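Local coordinates for protein inorganic pyrophosphatase (Ehrlichia chaffeensis, PDB 3LO0) that probably catalyses the magnesium-dependent hydrolysis of inorganic pyrophosphate to two phosphate ions, working as a homohexamer, at residues N32-I37 and L186-L191; I40-Q45 and Y77-H82; C48-E53 and F61-F66; Y73-G78 and D92-S97; I107-V112 and I127-T132. All blocks are in the same frame, centred on the assembly; numbering follows the deposited sequence.

Contact 1: N32-I37 and L186-L191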
# COMPACT_ATOMS: atom_id res chain seq x y z
N ASN A 32 22.38 -25.97 4.87
CA ASN A 32 23.62 -26.26 4.27
C ASN A 32 24.48 -25.05 4.57
O ASN A 32 25.00 -24.40 3.65
CB ASN A 32 23.37 -26.43 2.77
CG ASN A 32 24.57 -26.97 2.05
OD1 ASN A 32 25.49 -27.47 2.66
ND2 ASN A 32 24.57 -26.87 0.74
N VAL A 33 24.59 -24.74 5.87
CA VAL A 33 25.48 -23.66 6.29
C VAL A 33 26.92 -23.99 5.86
O VAL A 33 27.35 -25.12 5.97
CB VAL A 33 25.38 -23.34 7.80
CG1 VAL A 33 23.92 -23.05 8.18
CG2 VAL A 33 25.97 -24.48 8.65
N PRO A 34 27.66 -23.00 5.37
CA PRO A 34 27.30 -21.59 5.22
C PRO A 34 26.82 -21.25 3.80
O PRO A 34 26.59 -20.07 3.50
CB PRO A 34 28.62 -20.88 5.52
CG PRO A 34 29.63 -21.79 4.90
CD PRO A 34 29.08 -23.21 5.05
N LYS A 35 26.68 -22.25 2.93
CA LYS A 35 26.32 -21.99 1.54
C LYS A 35 24.86 -21.55 1.44
O LYS A 35 24.48 -20.77 0.54
CB LYS A 35 26.52 -23.25 0.67
N GLU A 36 24.06 -22.07 2.35
CA GLU A 36 22.66 -21.68 2.46
C GLU A 36 22.36 -21.46 3.92
O GLU A 36 22.76 -22.27 4.80
CB GLU A 36 21.74 -22.76 1.92
CG GLU A 36 21.89 -23.04 0.41
CD GLU A 36 21.08 -24.29 -0.02
OE1 GLU A 36 21.68 -25.39 -0.17
OE2 GLU A 36 19.85 -24.17 -0.16
N ILE A 37 21.60 -20.38 4.14
CA ILE A 37 21.21 -19.97 5.45
C ILE A 37 19.71 -19.70 5.52
O ILE A 37 19.09 -19.20 4.56
CB ILE A 37 21.99 -18.72 5.87
CG1 ILE A 37 21.90 -17.60 4.84
CG2 ILE A 37 23.51 -19.07 6.15
CD1 ILE A 37 22.37 -16.21 5.40
N LEU A 186 32.56 -15.72 8.42
CA LEU A 186 31.86 -15.06 9.52
C LEU A 186 30.66 -15.87 10.00
O LEU A 186 30.42 -15.97 11.21
CB LEU A 186 31.42 -13.67 9.11
CG LEU A 186 32.59 -12.69 8.96
CD1 LEU A 186 32.14 -11.41 8.26
CD2 LEU A 186 33.16 -12.39 10.33
N ILE A 187 29.90 -16.44 9.07
CA ILE A 187 28.72 -17.23 9.47
C ILE A 187 29.17 -18.47 10.24
O ILE A 187 28.60 -18.79 11.30
CB ILE A 187 27.86 -17.61 8.26
CG1 ILE A 187 27.13 -16.37 7.74
CG2 ILE A 187 26.86 -18.75 8.62
CD1 ILE A 187 26.73 -16.44 6.25
N LEU A 188 30.22 -19.11 9.75
CA LEU A 188 30.74 -20.31 10.43
C LEU A 188 31.23 -20.01 11.82
O LEU A 188 30.96 -20.81 12.74
CB LEU A 188 31.83 -20.99 9.61
CG LEU A 188 31.30 -21.71 8.37
CD1 LEU A 188 32.45 -22.41 7.72
CD2 LEU A 188 30.17 -22.69 8.69
N SER A 189 31.94 -18.90 12.02
CA SER A 189 32.47 -18.54 13.37
C SER A 189 31.35 -18.19 14.35
O SER A 189 31.54 -18.24 15.57
CB SER A 189 33.45 -17.36 13.27
OG SER A 189 32.75 -16.13 13.07
N ALA A 190 30.18 -17.84 13.84
CA ALA A 190 29.06 -17.54 14.70
C ALA A 190 28.23 -18.76 15.03
O ALA A 190 27.26 -18.62 15.78
CB ALA A 190 28.17 -16.45 14.08
N LEU A 191 28.56 -19.93 14.50
CA LEU A 191 27.71 -21.10 14.75
C LEU A 191 27.99 -21.65 16.16
O LEU A 191 29.13 -21.64 16.62
CB LEU A 191 27.85 -22.20 13.67
CG LEU A 191 27.20 -21.99 12.30
CD1 LEU A 191 27.48 -23.15 11.34
CD2 LEU A 191 25.68 -21.75 12.44
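The turn that brings Val33 and Pro34 against Ile187, Leu188 and Leu191 is tied by one carbonyl oxygen: Asn32 O accepts Glu36 N at 2.8 Å and, more weakly, Lys35 N. Within this turn lies the cis peptide bond before Pro34, and the pyrrolidine ring that follows it faces the helix. Leu188 runs obliquely across that ring, its CD2 methyl 3.8 Å from Pro34 CD and its CG and CD1 close to Pro34 CG. With CG anti to its carbonyl carbon (chi1 -72°) and the chain extended beyond, Leu188 reaches Pro34 although its CB does not aim there. What is joined here is the chain leading into strand 37-41 and the end of the C-terminal helix 180-189, so that the N-terminal approach to the barrel-like sheet packs on the last helix of the chain. Ile187 works deeper. Its CG2 methyl meets both Pro34 CB and Ile37 CG2 at 4.2 Å, and its CD1 touches the same methyl of Ile37, the two isoleucines crossing at about a right angle. Behind them Ile37 rests on Ile80, and Ile187 on Pro111. Nearer the surface Val33 and Leu191 meet tip to tip, Val33 CG2 3.4 Å from Leu191 CD1, a tight approach whose exact length is uncertain. Leu191 itself is steadied by a backbone bond from its N to Leu188 O.

Contact 2: I40-Q45 and Y77-H82. With SO4 (sulfate ion), chain B.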
# COMPACT_ATOMS: atom_id res chain seq x y z
N ILE A 40 15.44 -15.32 9.39
CA ILE A 40 14.16 -14.88 9.92
C ILE A 40 14.08 -13.41 9.69
O ILE A 40 14.92 -12.67 10.18
CB ILE A 40 14.00 -15.15 11.43
CG1 ILE A 40 13.89 -16.65 11.63
CG2 ILE A 40 12.72 -14.43 11.95
CD1 ILE A 40 13.59 -17.09 13.06
N ILE A 41 13.10 -12.99 8.90
CA ILE A 41 12.94 -11.59 8.56
C ILE A 41 12.32 -10.81 9.73
O ILE A 41 11.31 -11.24 10.33
CB ILE A 41 12.10 -11.38 7.27
CG1 ILE A 41 12.78 -12.03 6.04
CG2 ILE A 41 11.92 -9.88 6.98
CD1 ILE A 41 14.23 -11.56 5.82
N GLU A 42 12.94 -9.69 10.05
CA GLU A 42 12.44 -8.78 11.06
C GLU A 42 11.76 -7.56 10.49
O GLU A 42 10.74 -7.11 11.03
CB GLU A 42 13.58 -8.32 11.95
CG GLU A 42 14.07 -9.38 12.87
CD GLU A 42 15.31 -8.96 13.59
OE1 GLU A 42 16.30 -8.62 12.89
OE2 GLU A 42 15.30 -8.97 14.85
N ILE A 43 12.35 -7.01 9.42
CA ILE A 43 11.87 -5.78 8.78
C ILE A 43 11.83 -5.99 7.26
O ILE A 43 12.84 -6.39 6.65
CB ILE A 43 12.86 -4.61 9.08
CG1 ILE A 43 12.98 -4.41 10.60
CG2 ILE A 43 12.44 -3.34 8.36
CD1 ILE A 43 14.05 -3.48 11.03
N SER A 44 10.71 -5.65 6.66
CA SER A 44 10.48 -5.84 5.23
C SER A 44 11.18 -4.74 4.47
O SER A 44 11.18 -3.62 4.93
CB SER A 44 8.98 -5.79 4.95
OG SER A 44 8.29 -6.76 5.70
N GLN A 45 11.72 -5.01 3.29
CA GLN A 45 12.27 -3.91 2.49
C GLN A 45 11.16 -2.99 2.04
O GLN A 45 10.01 -3.40 1.90
CB GLN A 45 13.08 -4.41 1.28
CG GLN A 45 12.30 -5.06 0.19
CD GLN A 45 13.21 -5.59 -0.95
OE1 GLN A 45 14.35 -6.07 -0.74
NE2 GLN A 45 12.67 -5.55 -2.14
N TYR A 77 15.47 -7.34 6.11
CA TYR A 77 16.48 -7.37 7.11
C TYR A 77 16.09 -8.30 8.23
O TYR A 77 14.98 -8.24 8.73
CB TYR A 77 16.71 -5.96 7.64
CG TYR A 77 17.77 -5.86 8.71
CD1 TYR A 77 19.10 -5.82 8.37
CD2 TYR A 77 17.44 -5.78 10.06
CE1 TYR A 77 20.08 -5.67 9.31
CE2 TYR A 77 18.44 -5.68 11.03
CZ TYR A 77 19.76 -5.63 10.63
OH TYR A 77 20.79 -5.51 11.50
N GLY A 78 17.01 -9.16 8.66
CA GLY A 78 16.69 -10.08 9.75
C GLY A 78 17.94 -10.76 10.25
O GLY A 78 19.03 -10.22 10.08
N PHE A 79 17.80 -11.96 10.76
CA PHE A 79 18.92 -12.64 11.43
C PHE A 79 18.95 -14.13 11.17
O PHE A 79 17.94 -14.74 10.76
CB PHE A 79 18.86 -12.40 12.97
CG PHE A 79 17.65 -13.02 13.65
CD1 PHE A 79 16.43 -12.36 13.69
CD2 PHE A 79 17.73 -14.26 14.24
CE1 PHE A 79 15.35 -12.91 14.32
CE2 PHE A 79 16.63 -14.83 14.87
CZ PHE A 79 15.45 -14.17 14.91
N ILE A 80 20.11 -14.74 11.41
CA ILE A 80 20.22 -16.20 11.29
C ILE A 80 20.01 -16.81 12.67
O ILE A 80 20.76 -16.53 13.59
CB ILE A 80 21.58 -16.66 10.77
CG1 ILE A 80 22.01 -15.84 9.55
CG2 ILE A 80 21.60 -18.21 10.52
CD1 ILE A 80 23.39 -16.23 9.03
N PRO A 81 18.95 -17.63 12.81
CA PRO A 81 18.62 -18.19 14.11
C PRO A 81 19.73 -19.08 14.63
O PRO A 81 20.39 -19.78 13.84
CB PRO A 81 17.33 -19.00 13.85
CG PRO A 81 17.17 -19.10 12.41
CD PRO A 81 18.01 -18.03 11.76
N HIS A 82 20.00 -18.97 15.92
CA HIS A 82 21.04 -19.77 16.59
C HIS A 82 22.46 -19.47 16.13
O HIS A 82 23.31 -20.34 16.10
CB HIS A 82 20.70 -21.26 16.51
CG HIS A 82 19.34 -21.56 17.06
ND1 HIS A 82 18.94 -21.14 18.32
CD2 HIS A 82 18.27 -22.18 16.52
CE1 HIS A 82 17.69 -21.52 18.53
NE2 HIS A 82 17.26 -22.16 17.45
S SO4 B . 20.72 -3.88 14.81
O1 SO4 B . 20.16 -4.76 13.78
O2 SO4 B . 20.53 -2.45 14.50
O3 SO4 B . 20.05 -4.21 16.09
O4 SO4 B . 22.18 -4.08 14.91
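Glu42 lies across the 77-79 strand, and each of its atoms has a neighbour there. CB approaches Tyr77 O at 3.5 Å, and CG meets the edge of the Phe79 ring in its plane. CD continues along that edge, 3.6 Å from Phe79 CD1, with the carboxylate turned 71° to the ring. At the tip OE1 rests 3.5 Å from Gly78 CA, while OE2 accepts a hydrogen bond from Phe54 N. Ile40 takes the same ring from above, its CB over one face. Underneath is a classic beta bulge: Tyr77 O accepts both Glu42 N at 2.8 Å and Ile43 N at 3.0 Å, and Tyr77 N returns a bond to Ile43 O. The bulge thus grips the backbone of Tyr77 on both its polar atoms. The Tyr77 ring, with CG anti to the backbone N (chi1 -180°), carries OH to sulfate O1 in a very short bond whose exact length is doubtful. That phenol, also bonded to Lys126 NZ, offers an anion a hydrogen-bond donor, consistent with the predicted role of Tyr77 in binding substrate.

Contact 3: C48-E53 and F61-F66. With SO4 (sulfate ion), chain B.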
# COMPACT_ATOMS: atom_id res chain seq x y z
N CYS A 48 7.73 1.14 6.09
CA CYS A 48 7.82 2.37 6.90
C CYS A 48 9.05 2.29 7.82
O CYS A 48 9.55 1.22 8.04
CB CYS A 48 6.54 2.56 7.72
SG CYS A 48 4.97 2.67 6.66
N PRO A 49 9.56 3.43 8.32
CA PRO A 49 10.74 3.35 9.19
C PRO A 49 10.46 2.76 10.58
O PRO A 49 10.75 3.44 11.57
CB PRO A 49 11.19 4.83 9.35
CG PRO A 49 10.39 5.63 8.55
CD PRO A 49 9.24 4.81 7.95
N VAL A 50 9.88 1.57 10.67
CA VAL A 50 9.70 0.88 11.99
C VAL A 50 10.72 -0.24 12.19
O VAL A 50 10.64 -1.29 11.54
CB VAL A 50 8.26 0.27 12.15
CG1 VAL A 50 8.04 -0.21 13.59
CG2 VAL A 50 7.17 1.31 11.76
N LYS A 51 11.63 -0.05 13.13
CA LYS A 51 12.65 -1.07 13.39
C LYS A 51 12.08 -2.14 14.32
O LYS A 51 12.03 -1.95 15.54
CB LYS A 51 13.91 -0.43 13.97
CG LYS A 51 15.08 -1.43 14.28
CD LYS A 51 16.33 -0.71 14.74
CE LYS A 51 17.43 -1.67 15.24
NZ LYS A 51 17.26 -3.11 14.84
N TYR A 52 11.65 -3.27 13.75
CA TYR A 52 11.19 -4.38 14.55
C TYR A 52 12.39 -5.21 14.92
O TYR A 52 13.41 -5.21 14.22
CB TYR A 52 10.16 -5.24 13.80
CG TYR A 52 8.87 -4.53 13.49
CD1 TYR A 52 7.89 -4.37 14.48
CD2 TYR A 52 8.62 -4.03 12.22
CE1 TYR A 52 6.72 -3.73 14.21
CE2 TYR A 52 7.42 -3.40 11.92
CZ TYR A 52 6.47 -3.25 12.93
OH TYR A 52 5.31 -2.59 12.68
N GLU A 53 12.28 -5.92 16.04
CA GLU A 53 13.35 -6.77 16.52
C GLU A 53 12.70 -7.95 17.24
O GLU A 53 11.77 -7.77 18.02
CB GLU A 53 14.26 -6.01 17.47
CG GLU A 53 15.55 -6.74 17.81
CD GLU A 53 16.60 -5.80 18.37
OE1 GLU A 53 16.21 -4.95 19.20
OE2 GLU A 53 17.79 -5.92 18.00
N PHE A 61 7.99 -10.31 18.42
CA PHE A 61 8.56 -9.10 17.78
C PHE A 61 8.17 -7.87 18.59
O PHE A 61 7.04 -7.79 19.08
CB PHE A 61 8.08 -8.94 16.33
CG PHE A 61 8.72 -9.91 15.40
CD1 PHE A 61 9.95 -9.62 14.83
CD2 PHE A 61 8.13 -11.13 15.14
CE1 PHE A 61 10.58 -10.55 13.99
CE2 PHE A 61 8.74 -12.07 14.30
CZ PHE A 61 9.97 -11.77 13.72
N CYS A 62 9.12 -6.95 18.76
CA CYS A 62 8.91 -5.68 19.46
C CYS A 62 9.33 -4.56 18.55
O CYS A 62 10.23 -4.73 17.69
CB CYS A 62 9.75 -5.59 20.73
SG CYS A 62 9.47 -6.92 21.92
N VAL A 63 8.70 -3.42 18.75
CA VAL A 63 9.12 -2.20 18.10
C VAL A 63 10.36 -1.73 18.85
O VAL A 63 10.27 -1.29 20.00
CB VAL A 63 8.02 -1.13 18.11
CG1 VAL A 63 8.48 0.15 17.40
CG2 VAL A 63 6.75 -1.66 17.41
N ASP A 64 11.54 -1.86 18.24
CA ASP A 64 12.73 -1.31 18.87
C ASP A 64 12.63 0.21 18.86
O ASP A 64 12.81 0.87 19.87
CB ASP A 64 14.00 -1.75 18.14
CG ASP A 64 15.28 -1.38 18.90
OD1 ASP A 64 15.21 -0.96 20.08
OD2 ASP A 64 16.38 -1.52 18.33
N ARG A 65 12.36 0.77 17.69
CA ARG A 65 12.19 2.19 17.57
C ARG A 65 11.59 2.55 16.23
O ARG A 65 11.63 1.75 15.30
CB ARG A 65 13.53 2.92 17.75
CG ARG A 65 14.56 2.64 16.66
CD ARG A 65 15.91 3.30 16.99
NE ARG A 65 16.92 3.14 15.91
CZ ARG A 65 17.83 2.15 15.83
NH1 ARG A 65 17.90 1.18 16.74
NH2 ARG A 65 18.69 2.14 14.80
N PHE A 66 11.03 3.74 16.16
CA PHE A 66 10.77 4.41 14.89
C PHE A 66 12.07 5.15 14.52
O PHE A 66 12.69 5.80 15.35
CB PHE A 66 9.57 5.35 15.03
CG PHE A 66 8.26 4.63 15.26
CD1 PHE A 66 7.44 4.28 14.20
CD2 PHE A 66 7.88 4.25 16.54
CE1 PHE A 66 6.22 3.60 14.40
CE2 PHE A 66 6.69 3.57 16.76
CZ PHE A 66 5.85 3.23 15.66
S SO4 B . 20.72 -3.88 14.81
O1 SO4 B . 20.16 -4.76 13.78
O2 SO4 B . 20.53 -2.45 14.50
O3 SO4 B . 20.05 -4.21 16.09
O4 SO4 B . 22.18 -4.08 14.91
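Lys51 lays its aliphatic chain over the guanidinium of Arg65, with CD 3.1 Å above the plane and offset toward the rim. Extended as far as CE, with CG anti to the backbone N, the lysine turns at its last torsion into a nearly eclipsed form (chi4 16°), which leaves NZ less surely placed; it meets sulfate O3 in a weak bond of 3.2 Å. Asp64 stands alongside and serves both cations. Its OD2 lies 3.5 Å from Arg65 NH1, and a longer salt bridge of 3.9 Å runs from the same oxygen to Lys51 NZ. Glu53 comes up beside Asp64, pointing the same way, the carboxylates turned 30° apart and Glu53 OE1 3.5 Å from Asp64 OD2; the nearby cations Lys51 and Arg65 probably offset these like charges. A classic beta bulge sets this spacing: Asp64 and Arg65 both face Lys51, whose O takes Asp64 N at 2.7 Å and Arg65 N weakly, while Lys51 N bonds to Arg65 O. On the other face of the hairpin, Val50 CG2 packs 3.6 Å from Phe66 CE1, and Val63 CG2 reaches Tyr52 CE1. Tyr52 OH bonds to Met102 N of a second subunit, which ties this apolar face to the hexamer. The sulfate is held by Tyr77 as well. Lys51 and Arg65, both predicted substrate ligands, probably line the anion-binding side of the active site, here built on a beta hairpin as in family I pyrophosphatases.

Contact 4: Y73-G78 and D92-S97. With SO4 (sulfate ion), chain B.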
# COMPACT_ATOMS: atom_id res chain seq x y z
N TYR A 73 14.67 0.49 5.30
CA TYR A 73 15.61 -0.58 5.05
C TYR A 73 15.69 -0.91 3.58
O TYR A 73 14.65 -1.10 2.94
CB TYR A 73 15.23 -1.82 5.89
CG TYR A 73 15.76 -1.69 7.28
CD1 TYR A 73 15.12 -0.90 8.21
CD2 TYR A 73 16.93 -2.32 7.66
CE1 TYR A 73 15.59 -0.73 9.48
CE2 TYR A 73 17.44 -2.17 8.97
CZ TYR A 73 16.77 -1.35 9.86
OH TYR A 73 17.22 -1.17 11.16
N PRO A 74 16.92 -0.94 3.01
CA PRO A 74 17.06 -1.11 1.57
C PRO A 74 16.85 -2.55 1.09
O PRO A 74 16.75 -2.77 -0.10
CB PRO A 74 18.51 -0.69 1.30
CG PRO A 74 19.20 -0.90 2.57
CD PRO A 74 18.22 -0.78 3.67
N CYS A 75 16.86 -3.51 2.01
CA CYS A 75 16.57 -4.90 1.70
C CYS A 75 15.79 -5.48 2.88
O CYS A 75 15.71 -4.86 3.94
CB CYS A 75 17.86 -5.71 1.53
SG CYS A 75 19.18 -5.16 0.44
N ASN A 76 15.19 -6.66 2.70
CA ASN A 76 14.63 -7.36 3.85
C ASN A 76 15.75 -7.58 4.84
O ASN A 76 16.89 -7.87 4.46
CB ASN A 76 13.96 -8.68 3.44
CG ASN A 76 12.87 -8.48 2.42
OD1 ASN A 76 11.82 -7.89 2.71
ND2 ASN A 76 13.08 -8.98 1.21
N TYR A 77 15.47 -7.34 6.11
CA TYR A 77 16.48 -7.37 7.11
C TYR A 77 16.09 -8.30 8.23
O TYR A 77 14.98 -8.24 8.73
CB TYR A 77 16.71 -5.96 7.64
CG TYR A 77 17.77 -5.86 8.71
CD1 TYR A 77 19.10 -5.82 8.37
CD2 TYR A 77 17.44 -5.78 10.06
CE1 TYR A 77 20.08 -5.67 9.31
CE2 TYR A 77 18.44 -5.68 11.03
CZ TYR A 77 19.76 -5.63 10.63
OH TYR A 77 20.79 -5.51 11.50
N GLY A 78 17.01 -9.16 8.66
CA GLY A 78 16.69 -10.08 9.75
C GLY A 78 17.94 -10.76 10.25
O GLY A 78 19.03 -10.22 10.08
N ASP A 92 23.33 -10.67 11.60
CA ASP A 92 22.31 -9.94 10.84
C ASP A 92 22.55 -10.08 9.35
O ASP A 92 23.71 -10.04 8.86
CB ASP A 92 22.34 -8.45 11.20
CG ASP A 92 22.02 -8.20 12.65
OD1 ASP A 92 21.12 -8.89 13.20
OD2 ASP A 92 22.68 -7.30 13.24
N VAL A 93 21.44 -10.14 8.63
CA VAL A 93 21.45 -10.40 7.22
C VAL A 93 20.48 -9.46 6.48
O VAL A 93 19.30 -9.33 6.85
CB VAL A 93 21.05 -11.87 6.93
CG1 VAL A 93 21.18 -12.19 5.43
CG2 VAL A 93 21.86 -12.81 7.76
N LEU A 94 20.99 -8.86 5.41
CA LEU A 94 20.17 -8.22 4.39
C LEU A 94 19.85 -9.22 3.29
O LEU A 94 20.77 -9.77 2.69
CB LEU A 94 20.91 -7.05 3.76
CG LEU A 94 21.25 -5.96 4.77
CD1 LEU A 94 22.60 -5.32 4.45
CD2 LEU A 94 20.10 -4.92 4.80
N VAL A 95 18.58 -9.44 3.00
CA VAL A 95 18.21 -10.30 1.90
C VAL A 95 17.59 -9.47 0.80
O VAL A 95 16.52 -8.93 0.97
CB VAL A 95 17.24 -11.41 2.31
CG1 VAL A 95 17.05 -12.42 1.14
CG2 VAL A 95 17.75 -12.14 3.60
N ALA A 96 18.28 -9.34 -0.32
CA ALA A 96 17.72 -8.63 -1.47
C ALA A 96 16.59 -9.46 -2.04
O ALA A 96 16.66 -10.68 -2.06
CB ALA A 96 18.82 -8.39 -2.51
N SER A 97 15.50 -8.82 -2.46
CA SER A 97 14.43 -9.56 -3.04
C SER A 97 13.60 -8.70 -4.02
O SER A 97 13.76 -7.49 -4.05
CB SER A 97 13.56 -10.18 -1.95
OG SER A 97 12.77 -9.22 -1.31
S SO4 B . 20.72 -3.88 14.81
O1 SO4 B . 20.16 -4.76 13.78
O2 SO4 B . 20.53 -2.45 14.50
O3 SO4 B . 20.05 -4.21 16.09
O4 SO4 B . 22.18 -4.08 14.91
O HOH W 1 16.54 -5.57 -2.19
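Strands 76-78 and 92-95 run antiparallel, their axes 4.7 Å apart, with Asn76 facing Val95 and Gly78 facing Val93 as hydrogen-bonded pairs and Tyr77 opposite Leu94 between them. Val95 N reaches Asn76 O at 2.7 Å, answered only weakly by Asn76 N to Val95 O, whereas Gly78 and Val93 exchange two good bonds. At one end the Asn76 amide reaches across to the other strand, though loosely: ND2 makes a strongly bent, weak bond to Ser97 OG and a second weak bond to Val95 O. Its OD1 is better served, accepting from Gln45 N and Val101 N, while Ser97 OG is bonded to Phe99 O. Next along the strand Leu94 CD2 touches the edge of the Tyr77 ring at CD1, 3.8 Å away, and also meets Cys75 CB. Tyr73 lies over one ring face of Tyr77, its CE2 3.7 Å above the plane. At the far end Asp92 slants past the ring, the carboxylate turned 43° to it and Asp92 OD2 3.1 Å from Tyr77 OH. Asp92, with Asp124 about 5 Å away between side chains, is predicted to bind magnesium, so this pair of strands from the central sheet sets the probable metal site beside the tyrosine predicted to bind substrate, as in the pyrophosphatase family.

Contact 5: I107-V112 and I127-T132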
# COMPACT_ATOMS: atom_id res chain seq x y z
N ILE A 107 13.13 -17.16 5.25
CA ILE A 107 13.53 -17.32 3.86
C ILE A 107 14.89 -18.03 3.75
O ILE A 107 15.84 -17.75 4.49
CB ILE A 107 13.51 -15.98 3.10
CG1 ILE A 107 13.79 -16.18 1.59
CG2 ILE A 107 14.46 -14.99 3.75
CD1 ILE A 107 13.49 -14.90 0.73
N ARG A 108 14.95 -18.96 2.82
CA ARG A 108 16.19 -19.64 2.51
C ARG A 108 17.01 -18.76 1.56
O ARG A 108 16.52 -18.35 0.45
CB ARG A 108 15.89 -20.96 1.85
CG ARG A 108 15.06 -21.90 2.70
CD ARG A 108 14.60 -23.09 1.86
NE ARG A 108 13.48 -22.70 1.00
CZ ARG A 108 12.81 -23.53 0.20
NH1 ARG A 108 13.17 -24.81 0.10
NH2 ARG A 108 11.79 -23.07 -0.51
N ALA A 109 18.20 -18.40 2.02
CA ALA A 109 19.03 -17.44 1.30
C ALA A 109 20.43 -17.95 1.15
O ALA A 109 20.81 -18.97 1.74
CB ALA A 109 19.03 -16.08 2.00
N ARG A 110 21.20 -17.26 0.33
CA ARG A 110 22.62 -17.57 0.24
C ARG A 110 23.42 -16.30 0.27
O ARG A 110 23.06 -15.31 -0.40
CB ARG A 110 22.97 -18.44 -0.96
CG ARG A 110 22.54 -17.93 -2.29
CD ARG A 110 22.92 -18.97 -3.40
NE ARG A 110 22.45 -18.43 -4.68
CZ ARG A 110 23.04 -17.42 -5.32
NH1 ARG A 110 22.50 -16.95 -6.44
NH2 ARG A 110 24.17 -16.87 -4.86
N PRO A 111 24.45 -16.30 1.10
CA PRO A 111 25.24 -15.10 1.25
C PRO A 111 26.03 -14.85 -0.02
O PRO A 111 26.44 -15.80 -0.69
CB PRO A 111 26.20 -15.44 2.37
CG PRO A 111 26.28 -16.91 2.37
CD PRO A 111 25.07 -17.44 1.78
N VAL A 112 26.25 -13.58 -0.32
CA VAL A 112 27.10 -13.21 -1.42
C VAL A 112 28.18 -12.20 -1.05
O VAL A 112 29.01 -11.86 -1.89
CB VAL A 112 26.29 -12.69 -2.60
CG1 VAL A 112 25.35 -13.81 -3.08
CG2 VAL A 112 25.50 -11.42 -2.22
N ILE A 127 25.65 -9.29 6.73
CA ILE A 127 25.68 -10.19 5.58
C ILE A 127 24.73 -9.69 4.52
O ILE A 127 23.65 -9.19 4.85
CB ILE A 127 25.29 -11.61 5.99
CG1 ILE A 127 26.16 -12.14 7.14
CG2 ILE A 127 25.44 -12.54 4.80
CD1 ILE A 127 27.67 -12.05 6.87
N LEU A 128 25.15 -9.72 3.25
CA LEU A 128 24.27 -9.50 2.10
C LEU A 128 24.03 -10.86 1.44
O LEU A 128 24.95 -11.58 1.10
CB LEU A 128 24.87 -8.53 1.07
CG LEU A 128 24.02 -8.25 -0.18
CD1 LEU A 128 22.72 -7.55 0.21
CD2 LEU A 128 24.83 -7.49 -1.32
N ALA A 129 22.76 -11.20 1.24
CA ALA A 129 22.40 -12.50 0.69
C ALA A 129 21.27 -12.32 -0.29
O ALA A 129 20.61 -11.27 -0.31
CB ALA A 129 22.00 -13.47 1.85
N VAL A 130 21.06 -13.35 -1.11
CA VAL A 130 19.98 -13.37 -2.06
C VAL A 130 19.20 -14.64 -1.86
O VAL A 130 19.71 -15.59 -1.28
CB VAL A 130 20.46 -13.29 -3.50
CG1 VAL A 130 21.19 -11.97 -3.76
CG2 VAL A 130 21.32 -14.57 -3.87
N PRO A 131 17.95 -14.65 -2.32
CA PRO A 131 17.17 -15.88 -2.24
C PRO A 131 17.81 -17.03 -3.03
O PRO A 131 18.44 -16.79 -4.08
CB PRO A 131 15.83 -15.49 -2.84
CG PRO A 131 15.75 -13.98 -2.70
CD PRO A 131 17.17 -13.54 -2.88
N THR A 132 17.66 -18.25 -2.55
CA THR A 132 18.21 -19.39 -3.26
C THR A 132 17.42 -19.62 -4.55
O THR A 132 16.29 -19.17 -4.68
CB THR A 132 18.21 -20.67 -2.41
OG1 THR A 132 16.87 -21.01 -2.08
CG2 THR A 132 19.00 -20.44 -1.14
O HOH W 2 19.39 -17.29 -6.55
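Arg110 holds its guanidinium flat over Val130, with the CG2 methyl 3.6 Å below the centre of the plane. Its CG stands between the backbone N and the carbonyl carbon (chi1 55°), and the chain then extends straight to NE, which carries the flat group out over its strand partner. A water fixes the rotation on one side, accepting from Arg110 NH1 and donating to Pro131 O at 2.7 Å, while NH2 bonds to Ile142 O. Val112 crosses Val130 at about a right angle, so that Val112 CG1 closes on the same CG2 methyl from beside the arginine. Further along, Thr132 turns CG2 against the Ala109 backbone, 3.7 Å from Ala109 C. Away from the arginine, Ala109 CB meets Ala129 CB at 4.0 Å, and Pro111 CB rests 3.9 Å from Ile127 CG2. Beneath them the strands are antiparallel but strongly twisted, their N-to-C directions 135° apart. Arg110 and Val130 form a hydrogen-bonded pair, and Val112 N points almost straight at Leu128 O, with an angle of 176°. Arg108 reaches Asp64 of a neighbouring subunit in a weak, long ion pair. The hairpin lies in the middle of the main sheet. Strand 37-41 flanks 106-118, strand 92-95 runs parallel to 124-131, and helix 180-189 packs on Pro111 and Ile127.

Contacts 2, 4 and 5 are successive joins in one sheet: contact 2 hands on to contact 4 through Tyr77 and Gly78, and contact 4 to contact 5 through Leu94 N and Ile127 O, 2.7 Å apart. Contact 1 adjoins the sheet where strand 37-41 begins, Ile37 O standing 2.8 Å from Ala109 N of contact 5, a probable hydrogen bond. Contact 3 lies on the opposite side of the chain's centre from contact 1, about 26 Å away between centres. It joins the rest through contact 2, where Ile43 CD1 comes within 3.7 Å of Lys51 CA. The sulfate joins contacts 2, 3 and 4, marking where hairpin and sheet face each other across the probable active site.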